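Long-range contact in esterase LipW (Mycobacterium marinum, PDB 3QH4), which probably hydrolyses ester bonds as a serine hydrolase of the alpha/beta hydrolase fold: residues I27-E32 against G216-L221. Numbering follows the deposited sequence.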
ATOM      1  N   ILE A  27     -11.387  -1.854  14.186  1.00  9.25           N
ATOM      2  CA  ILE A  27     -12.079  -1.015  13.198  1.00  8.63           C
ATOM      3  C   ILE A  27     -13.481  -1.567  12.989  1.00  9.42           C
ATOM      4  O   ILE A  27     -13.738  -2.752  13.217  1.00 10.12           O
ATOM      5  CB  ILE A  27     -11.313  -1.003  11.842  1.00  8.16           C
ATOM      6  CG1 ILE A  27     -11.741   0.181  10.957  1.00  8.55           C
ATOM      7  CG2 ILE A  27     -11.422  -2.352  11.104  1.00  7.76           C
ATOM      8  CD1 ILE A  27     -10.750   0.427   9.810  1.00  8.64           C
ATOM      9  N   ASP A  28     -14.379  -0.698  12.537  1.00  9.04           N
ATOM     10  CA  ASP A  28     -15.707  -1.108  12.100  1.00  9.94           C
ATOM     11  C   ASP A  28     -15.730  -0.757  10.611  1.00  8.88           C
ATOM     12  O   ASP A  28     -15.591   0.399  10.244  1.00  9.99           O
ATOM     13  CB  ASP A  28     -16.733  -0.304  12.899  1.00 10.51           C
ATOM     14  CG  ASP A  28     -18.165  -0.550  12.464  1.00 14.12           C
ATOM     15  OD1 ASP A  28     -18.411  -1.158  11.401  1.00 14.29           O
ATOM     16  OD2 ASP A  28     -19.063  -0.106  13.220  1.00 15.17           O
ATOM     17  N   PHE A  29     -15.896  -1.761   9.751  1.00  8.89           N
ATOM     18  CA  PHE A  29     -15.760  -1.501   8.311  1.00  7.75           C
ATOM     19  C   PHE A  29     -17.085  -1.591   7.574  1.00  8.65           C
ATOM     20  O   PHE A  29     -17.115  -1.863   6.382  1.00  8.22           O
ATOM     21  CB  PHE A  29     -14.701  -2.418   7.666  1.00  7.55           C
ATOM     22  CG  PHE A  29     -13.862  -1.720   6.610  1.00  6.60           C
ATOM     23  CD1 PHE A  29     -13.069  -0.643   6.955  1.00  8.62           C
ATOM     24  CD2 PHE A  29     -13.854  -2.173   5.283  1.00  8.48           C
ATOM     25  CE1 PHE A  29     -12.285   0.023   5.984  1.00  7.58           C
ATOM     26  CE2 PHE A  29     -13.064  -1.519   4.297  1.00  8.25           C
ATOM     27  CZ  PHE A  29     -12.276  -0.436   4.676  1.00  7.41           C
ATOM     28  N   THR A  30     -18.186  -1.331   8.287  1.00 10.13           N
ATOM     29  CA  THR A  30     -19.480  -1.160   7.602  1.00 11.23           C
ATOM     30  C   THR A  30     -19.453   0.134   6.792  1.00 12.04           C
ATOM     31  O   THR A  30     -18.661   1.029   7.078  1.00 10.93           O
ATOM     32  CB  THR A  30     -20.672  -1.098   8.609  1.00 12.73           C
ATOM     33  OG1 THR A  30     -20.488   0.011   9.500  1.00 14.33           O
ATOM     34  CG2 THR A  30     -20.797  -2.401   9.387  1.00 13.04           C
ATOM     35  N   ALA A  31     -20.317   0.226   5.784  1.00 12.90           N
ATOM     36  CA  ALA A  31     -20.423   1.431   4.965  1.00 14.31           C
ATOM     37  C   ALA A  31     -20.673   2.698   5.792  1.00 13.94           C
ATOM     38  O   ALA A  31     -20.016   3.705   5.574  1.00 14.11           O
ATOM     39  CB  ALA A  31     -21.516   1.253   3.904  1.00 14.44           C
ATOM     40  N   GLU A  32     -21.606   2.648   6.746  1.00 14.92           N
ATOM     41  CA  GLU A  32     -21.867   3.801   7.630  1.00 14.44           C
ATOM     42  C   GLU A  32     -20.654   4.250   8.441  1.00 14.36           C
ATOM     43  O   GLU A  32     -20.383   5.460   8.582  1.00 14.22           O
ATOM     44  CB  GLU A  32     -23.048   3.501   8.573  1.00 16.14           C
ATOM     45  N   GLY A 216     -10.031  -9.752  10.563  1.00  5.64           N
ATOM     46  CA  GLY A 216     -10.562 -10.662   9.560  1.00  6.55           C
ATOM     47  C   GLY A 216     -12.013 -10.359   9.196  1.00  7.35           C
ATOM     48  O   GLY A 216     -12.457 -10.590   8.044  1.00  7.00           O
ATOM     49  N   GLU A 217     -12.771  -9.887  10.177  1.00  6.09           N
ATOM     50  CA  GLU A 217     -14.152  -9.516   9.881  0.50  7.32           C
ATOM     51  C   GLU A 217     -14.209  -8.293   8.970  1.00  7.29           C
ATOM     52  O   GLU A 217     -14.971  -8.284   7.984  1.00  7.27           O
ATOM     53  CB  GLU A 217     -14.955  -9.361  11.163  0.50  7.59           C
ATOM     54  CG  GLU A 217     -15.055 -10.699  11.846  0.50  7.69           C
ATOM     55  CD  GLU A 217     -15.844 -10.688  13.134  0.50 11.84           C
ATOM     56  OE1 GLU A 217     -16.563  -9.705  13.418  0.50 11.72           O
ATOM     57  OE2 GLU A 217     -15.739 -11.698  13.860  0.50 12.63           O
ATOM     58  N   ALA A 218     -13.396  -7.285   9.263  1.00  6.85           N
ATOM     59  CA  ALA A 218     -13.280  -6.134   8.366  1.00  6.39           C
ATOM     60  C   ALA A 218     -12.789  -6.548   6.976  1.00  6.29           C
ATOM     61  O   ALA A 218     -13.207  -5.974   5.984  1.00  5.68           O
ATOM     62  CB  ALA A 218     -12.346  -5.066   8.963  1.00  6.45           C
ATOM     63  N   ALA A 219     -11.901  -7.540   6.906  1.00  5.55           N
ATOM     64  CA  ALA A 219     -11.355  -7.943   5.614  1.00  5.12           C
ATOM     65  C   ALA A 219     -12.475  -8.522   4.726  1.00  5.22           C
ATOM     66  O   ALA A 219     -12.525  -8.257   3.506  1.00  4.24           O
ATOM     67  CB  ALA A 219     -10.205  -8.925   5.817  1.00  5.71           C
ATOM     68  N   SER A 220     -13.396  -9.257   5.348  1.00  5.21           N
ATOM     69  CA  SER A 220     -14.538  -9.791   4.615  0.60  6.14           C
ATOM     70  C   SER A 220     -15.422  -8.666   4.047  1.00  6.01           C
ATOM     71  O   SER A 220     -15.782  -8.688   2.844  1.00  6.08           O
ATOM     72  CB  SER A 220     -15.366 -10.727   5.479  0.60  6.59           C
ATOM     73  OG  SER A 220     -16.531 -11.101   4.757  0.60  9.26           O
ATOM     74  N   LEU A 221     -15.770  -7.697   4.892  1.00  5.96           N
ATOM     75  CA  LEU A 221     -16.551  -6.519   4.448  1.00  7.13           C
ATOM     76  C   LEU A 221     -15.804  -5.746   3.363  1.00  6.34           C
ATOM     77  O   LEU A 221     -16.410  -5.321   2.370  1.00  6.17           O
ATOM     78  CB  LEU A 221     -16.825  -5.571   5.617  1.00  8.13           C
ATOM     79  CG  LEU A 221     -18.074  -5.839   6.470  1.00 12.65           C
ATOM     80  CD1 LEU A 221     -18.127  -7.257   6.879  1.00 15.78           C
ATOM     81  CD2 LEU A 221     -18.067  -4.928   7.703  1.00 14.19           C
TER
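Ala218 presents its methyl group to two side chains at once: CB lies 3.6 Å from CG2 of Ile27 and 3.8 Å from CB of Phe29. This is close packing, and no hydrogen bond crosses it. With CG1 of Ile27 anti to the backbone N (chi1 -162°), the CG2 branch is the one that meets the helix. The ring of Phe29 passes alongside Ala218, CD2 coming to 3.9 Å from Ala218 O; buried, it packs on Ala97, Leu98 and Ile34 and meets Phe214 edge-to-face. One turn along the helix, Leu221 continues the tight part, its CD2 packed 3.5 Å from Phe29 O against the Phe29-Thr30 peptide; that carbonyl oxygen accepts a hydrogen bond from His225 NE2. The contact joins the loop leading into helix 31-56 to helix 216-227, which lies in the insertion between strands 189-193 and 250-255, consistent with the two-part cap of hormone-sensitive lipase-like relatives. The loose side begins at Thr30, which lies side by side with Leu221 and is only grazed, CG2 to CD2 at 4.1 Å. Here exposed Asp28 does not touch the helix but braces its own loop: OD1 closes an Asx turn by accepting from Thr30 N at 3.1 Å, nearly straight at 169°, and takes a second bond from Thr30 OG1 on the same face of the carboxylate, while Thr30 occupies the N-cap of helix 31-56.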